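Local atomic coordinates of proteasome protein (Corynebacterium glutamicum ATCC 13032, PDB entry 2P90), a protein that is of unknown function but belongs to the PAC2 family, related to proteasome assembly chaperones. Residues A38-A41 against V42-S45; S208-P211 against A212-L215; T214-L217 against L218-I221. One frame throughout, in Å; residues are numbered along the deposited sequence.

Contact 1: A38-A41 against V42-S45; sequences AGHA and VESS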
loop_
_atom_site.group_PDB
_atom_site.type_symbol
_atom_site.label_atom_id
_atom_site.label_comp_id
_atom_site.label_asym_id
_atom_site.label_seq_id
_atom_site.Cartn_x
_atom_site.Cartn_y
_atom_site.Cartn_z
ATOM N N ALA B 38 -4.049 10.613 16.159
ATOM C CA ALA B 38 -3.555 10.614 17.548
ATOM C C ALA B 38 -4.720 10.607 18.554
ATOM O O ALA B 38 -5.654 11.394 18.428
ATOM C CB ALA B 38 -2.639 11.794 17.796
ATOM N N GLY B 39 -4.680 9.675 19.499
ATOM C CA GLY B 39 -5.742 9.540 20.498
ATOM C C GLY B 39 -7.077 9.086 19.917
ATOM O O GLY B 39 -8.114 9.082 20.639
ATOM N N HIS B 40 -7.057 8.727 18.618
ATOM C CA HIS B 40 -8.235 8.219 17.895
ATOM C C HIS B 40 -9.299 9.289 17.795
ATOM O O HIS B 40 -10.487 8.978 17.693
ATOM C CB HIS B 40 -8.848 7.018 18.616
ATOM C CG HIS B 40 -7.898 5.894 18.805
ATOM N ND1 HIS B 40 -8.054 4.687 18.174
ATOM C CD2 HIS B 40 -6.767 5.792 19.541
ATOM C CE1 HIS B 40 -7.047 3.889 18.495
ATOM N NE2 HIS B 40 -6.253 4.537 19.326
ATOM N N ALA B 41 -8.859 10.543 17.812
ATOM C CA ALA B 41 -9.757 11.657 18.073
ATOM C C ALA B 41 -10.624 12.096 16.891
ATOM O O ALA B 41 -11.710 12.673 17.084
ATOM C CB ALA B 41 -8.983 12.834 18.680
ATOM N N VAL B 42 -10.168 11.812 15.676
ATOM C CA VAL B 42 -10.959 12.124 14.466
ATOM C C VAL B 42 -12.138 11.140 14.332
ATOM O O VAL B 42 -13.297 11.549 14.226
ATOM C CB VAL B 42 -10.069 12.198 13.181
ATOM C CG1 VAL B 42 -10.915 12.292 11.898
ATOM C CG2 VAL B 42 -9.130 13.394 13.252
ATOM N N GLU B 43 -11.835 9.844 14.374
ATOM C CA GLU B 43 -12.850 8.827 14.245
ATOM C C GLU B 43 -13.808 8.894 15.454
ATOM O O GLU B 43 -15.016 8.671 15.299
ATOM C CB GLU B 43 -12.206 7.452 14.064
ATOM C CG GLU B 43 -11.080 7.122 15.118
ATOM C CD GLU B 43 -9.564 7.526 14.751
ATOM O OE1 GLU B 43 -9.265 8.782 14.426
ATOM O OE2 GLU B 43 -8.696 6.545 14.881
ATOM N N SER B 44 -13.292 9.220 16.643
ATOM C CA SER B 44 -14.170 9.345 17.819
ATOM C C SER B 44 -15.159 10.501 17.726
ATOM O O SER B 44 -16.291 10.377 18.150
ATOM C CB SER B 44 -13.383 9.432 19.117
ATOM O OG SER B 44 -12.766 8.185 19.332
ATOM N N SER B 45 -14.718 11.610 17.164
ATOM C CA SER B 45 -15.572 12.753 16.966
ATOM C C SER B 45 -16.770 12.397 16.102
ATOM O O SER B 45 -17.913 12.654 16.481
ATOM C CB SER B 45 -14.785 13.872 16.311
ATOM O OG SER B 45 -13.759 14.304 17.179
HETATM O O HOH W 1 -10.646 8.384 21.393
#

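Contact 2: S208-P211 against A212-L215; sequences SPYP and AATL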
loop_
_atom_site.group_PDB
_atom_site.type_symbol
_atom_site.label_atom_id
_atom_site.label_comp_id
_atom_site.label_asym_id
_atom_site.label_seq_id
_atom_site.Cartn_x
_atom_site.Cartn_y
_atom_site.Cartn_z
ATOM N N SER B 208 -3.433 5.258 22.163
ATOM C CA SER B 208 -4.675 4.842 22.845
ATOM C C SER B 208 -5.678 5.972 22.774
ATOM O O SER B 208 -5.278 7.120 22.601
ATOM C CB SER B 208 -4.408 4.532 24.329
ATOM O OG SER B 208 -3.367 3.580 24.465
ATOM N N PRO B 209 -6.981 5.660 22.879
ATOM C CA PRO B 209 -7.990 6.725 22.917
ATOM C C PRO B 209 -7.671 7.825 23.944
ATOM O O PRO B 209 -7.393 7.547 25.110
ATOM C CB PRO B 209 -9.270 5.964 23.278
ATOM C CG PRO B 209 -9.051 4.602 22.657
ATOM C CD PRO B 209 -7.600 4.319 22.910
ATOM N N TYR B 210 -7.670 9.064 23.489
ATOM C CA TYR B 210 -7.493 10.230 24.357
ATOM C C TYR B 210 -8.716 11.163 24.198
ATOM O O TYR B 210 -8.686 12.126 23.438
ATOM C CB TYR B 210 -6.155 10.937 24.064
ATOM C CG TYR B 210 -5.743 11.902 25.136
ATOM C CD1 TYR B 210 -5.271 11.452 26.371
ATOM C CD2 TYR B 210 -5.832 13.271 24.925
ATOM C CE1 TYR B 210 -4.889 12.363 27.363
ATOM C CE2 TYR B 210 -5.478 14.170 25.880
ATOM C CZ TYR B 210 -5.011 13.722 27.104
ATOM O OH TYR B 210 -4.646 14.645 28.040
ATOM N N PRO B 211 -9.820 10.830 24.887
ATOM C CA PRO B 211 -11.098 11.586 24.758
ATOM C C PRO B 211 -11.069 13.081 24.982
ATOM O O PRO B 211 -11.923 13.778 24.438
ATOM C CB PRO B 211 -12.032 10.903 25.762
ATOM C CG PRO B 211 -11.459 9.527 25.949
ATOM C CD PRO B 211 -9.966 9.659 25.781
ATOM N N ALA B 212 -10.135 13.602 25.770
ATOM C CA ALA B 212 -10.046 15.070 25.940
ATOM C C ALA B 212 -9.850 15.778 24.567
ATOM O O ALA B 212 -10.322 16.906 24.340
ATOM C CB ALA B 212 -8.933 15.443 26.938
ATOM N N ALA B 213 -9.188 15.086 23.637
ATOM C CA ALA B 213 -8.924 15.630 22.300
ATOM C C ALA B 213 -10.178 15.578 21.413
ATOM O O ALA B 213 -10.475 16.527 20.706
ATOM C CB ALA B 213 -7.778 14.916 21.683
ATOM N N THR B 214 -10.918 14.483 21.469
ATOM C CA THR B 214 -12.208 14.380 20.795
ATOM C C THR B 214 -13.084 15.542 21.244
ATOM O O THR B 214 -13.535 16.335 20.412
ATOM C CB THR B 214 -12.884 13.045 21.121
ATOM O OG1 THR B 214 -11.949 11.985 20.887
ATOM C CG2 THR B 214 -14.184 12.821 20.296
ATOM N N LEU B 215 -13.257 15.660 22.568
ATOM C CA LEU B 215 -13.982 16.769 23.216
ATOM C C LEU B 215 -13.557 18.135 22.703
ATOM O O LEU B 215 -14.385 18.941 22.274
ATOM C CB LEU B 215 -13.790 16.698 24.745
ATOM C CG LEU B 215 -14.646 17.586 25.664
ATOM C CD1 LEU B 215 -16.179 17.409 25.473
ATOM C CD2 LEU B 215 -14.299 17.320 27.116
#

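Contact 3: T214-L217 against L218-I221; sequences TLKL and LQSI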
loop_
_atom_site.group_PDB
_atom_site.type_symbol
_atom_site.label_atom_id
_atom_site.label_comp_id
_atom_site.label_asym_id
_atom_site.label_seq_id
_atom_site.Cartn_x
_atom_site.Cartn_y
_atom_site.Cartn_z
ATOM N N THR B 214 -10.918 14.483 21.469
ATOM C CA THR B 214 -12.208 14.380 20.795
ATOM C C THR B 214 -13.084 15.542 21.244
ATOM O O THR B 214 -13.535 16.335 20.412
ATOM C CB THR B 214 -12.884 13.045 21.121
ATOM O OG1 THR B 214 -11.949 11.985 20.887
ATOM C CG2 THR B 214 -14.184 12.821 20.296
ATOM N N LEU B 215 -13.257 15.660 22.568
ATOM C CA LEU B 215 -13.982 16.769 23.216
ATOM C C LEU B 215 -13.557 18.135 22.703
ATOM O O LEU B 215 -14.385 18.941 22.274
ATOM C CB LEU B 215 -13.790 16.698 24.745
ATOM C CG LEU B 215 -14.646 17.586 25.664
ATOM C CD1 LEU B 215 -16.179 17.409 25.473
ATOM C CD2 LEU B 215 -14.299 17.320 27.116
ATOM N N LYS B 216 -12.252 18.378 22.725
ATOM C CA LYS B 216 -11.713 19.616 22.204
ATOM C C LYS B 216 -12.095 19.851 20.737
ATOM O O LYS B 216 -12.553 20.946 20.400
ATOM C CB LYS B 216 -10.191 19.680 22.416
ATOM C CG LYS B 216 -9.607 21.084 22.259
ATOM C CD LYS B 216 -10.345 22.097 23.151
ATOM C CE LYS B 216 -10.427 23.477 22.487
ATOM N NZ LYS B 216 -9.222 24.314 22.753
ATOM N N LEU B 217 -11.906 18.846 19.863
ATOM C CA LEU B 217 -12.306 19.005 18.452
ATOM C C LEU B 217 -13.801 19.328 18.342
ATOM O O LEU B 217 -14.183 20.214 17.600
ATOM C CB LEU B 217 -11.975 17.774 17.589
ATOM C CG LEU B 217 -10.547 17.497 17.135
ATOM C CD1 LEU B 217 -10.488 16.097 16.514
ATOM C CD2 LEU B 217 -10.000 18.557 16.160
ATOM N N LEU B 218 -14.624 18.622 19.106
ATOM C CA LEU B 218 -16.051 18.813 19.019
ATOM C C LEU B 218 -16.493 20.214 19.515
ATOM O O LEU B 218 -17.314 20.881 18.867
ATOM C CB LEU B 218 -16.788 17.677 19.734
ATOM C CG LEU B 218 -16.772 16.300 19.052
ATOM C CD1 LEU B 218 -17.624 15.306 19.814
ATOM C CD2 LEU B 218 -17.265 16.409 17.596
ATOM N N GLN B 219 -15.929 20.677 20.635
ATOM C CA GLN B 219 -16.274 22.005 21.121
ATOM C C GLN B 219 -15.731 23.114 20.210
ATOM O O GLN B 219 -16.337 24.171 20.095
ATOM C CB GLN B 219 -16.003 22.194 22.649
ATOM C CG GLN B 219 -14.565 22.140 23.147
ATOM C CD GLN B 219 -14.450 21.723 24.648
ATOM O OE1 GLN B 219 -15.454 21.540 25.362
ATOM N NE2 GLN B 219 -13.209 21.560 25.115
ATOM N N SER B 220 -14.637 22.846 19.497
ATOM C CA SER B 220 -14.156 23.814 18.504
ATOM C C SER B 220 -15.148 23.940 17.338
ATOM O O SER B 220 -15.370 25.024 16.805
ATOM C CB SER B 220 -12.771 23.443 17.991
ATOM O OG SER B 220 -11.889 23.255 19.073
ATOM N N ILE B 221 -15.734 22.812 16.967
ATOM C CA ILE B 221 -16.764 22.744 15.945
ATOM C C ILE B 221 -18.069 23.379 16.424
ATOM O O ILE B 221 -18.651 24.194 15.711
ATOM C CB ILE B 221 -17.010 21.273 15.551
ATOM C CG1 ILE B 221 -15.842 20.743 14.723
ATOM C CG2 ILE B 221 -18.318 21.114 14.794
ATOM C CD1 ILE B 221 -15.770 19.254 14.781
#

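Contact 1: A38-A41 against V42-S45
The carbonyls of His40 and Ala41 receive the N-H groups of Ser44 and Ser45 as the chain, after positive phi angles near 65° at His40 and at Gly39 before it, turns into a right-handed helix. Each of these carbonyls is also gripped by the side chain of the same serine. Ser44 OG lies 2.9 Å from His40 O, well above the carbonyl plane, while Ser44 N comes at 3.0 Å much nearer that plane. At Ala41 the roles are reversed: Ser45 OG, 2.6 Å from Ala41 O, continues the C=O direction, and Ser45 N, at 3.2 Å from the same oxygen, stands above the plane. Both hydroxyls sit anti to their own carbonyl carbon, which folds them back toward the preceding turn. The loop after strand 27-33 ends here, at the N-terminus of helix 41-52, with His40 as the N-cap residue. A water donates to Gly39 O at 2.7 Å and also to Ser44 OG, tying the loop to the first turn. Glu43 turns back over the cap: with CG between backbone N and carbonyl carbon (chi1 49°) and a bend at chi2, its CG comes 3.2 Å from His40 O, and its carboxylate lies oblique to the imidazole, the planes 54° apart, with OE2 3.8 Å from His40 ND1. Asp37 brings a second carboxylate close to OE1. His40 NE2 is hydrogen-bonded to Ala207 O, which anchors the ring to the loop before helix 211-225, and Ala41 faces that helix through Ala213 and Thr214.

Contact 2: S208-P211 against A212-L215
Tyr210 lies against Ala212 and Ala213 at the start of helix 211-225, where the loop after strand 194-202 becomes the first helical turn. Its ring leaves CB with CG anti to the backbone N (chi1 -165°), and this lays one side of the ring along the two alanines. CD2 comes first, 4.1 Å from Ala213 CB and 4.0 Å from Ala213 N; one bond further on, CE2 reaches Ala212 CB at 3.8 Å. Beyond CE2 the ring draws away again, and at the tip OH stands 4.5 Å from Ala212 CB. The contacts with the alanine methyls are ordinary van der Waals packing, and the ring is enclosed by Val201 and Pro202 of strand 194-202 and by Leu245 of helix 232-250. Tyr210 O also accepts the N-H of Ala213 at 3.0 Å, an i to i+3 bond whose donor is tilted 34° out of the carbonyl plane. Pro211 has no N-H to offer, readily accepted in a first turn, where amides have no helical carbonyl four residues back. Its pyrrolidine packs on Asp237 and Val241 of helix 232-250, while Pro211 O makes the first i to i+4 bond here, to Leu215 N (3.0 Å, N-H...O angle 171°).

Contact 3: T214-L217 against L218-I221
The middle turns of helix 211-225 form a regular alpha-helical ladder, Thr214 O to Leu218 N, Leu215 O to Gln219 N, Lys216 O to Ser220 N and Leu217 O to Ile221 N. The Lys216 carbonyl carries a second bond: Ser220 OG lies 2.7 Å from Lys216 O, and the serine's hydroxyl and N-H reach that oxygen from opposite faces of its plane. This bond satisfies the buried Ser220 hydroxyl within its own helix. Lys216 CE packs 3.7 Å from Ser220 OG. Gln219 folds back over the preceding turn. Its CG lies between backbone N and carbonyl carbon (chi1 65°), bringing CG within 3.3 Å of Leu215 O. From there the amide touches two side chains, one with each end: OE1 is 4.0 Å from Leu215 CG, and NE2 is 3.5 Å from Lys216 CD, the Lys216 and Gln219 side chains crossing at about a right angle. Further along, Ile221 CD1 lies 3.4 Å from Leu217 O. The lysine's ammonium runs on to a salt bridge with Asp165. Around the helix, Leu217 and Lys216 pack on Val199 of strand 194-202, Leu218 meets His48 of helix 41-52, and Leu215 and Leu218 both lean on Leu234 of helix 232-250.

Overall arrangement
Along the chain contact 1 comes first, at the start of helix 41-52, while contacts 2 and 3 follow on one helix, 211-225, sharing Thr214 and Leu215. The centres of contacts 1 and 2 are about 6 Å apart; contact 3 lies about 10 Å from each. Both helices follow strands of the large mixed sheet, 27-33 and 194-202, which flank strand 134-143 on either side. Their N-termini lie together: a probable hydrogen bond joins Gly39 O to Tyr210 N, and Thr214 packs against Ala41, Ser44 and Ser45. Two parts of the chain far apart in sequence are thus packed side by side, helix 41-52 against helix 211-225.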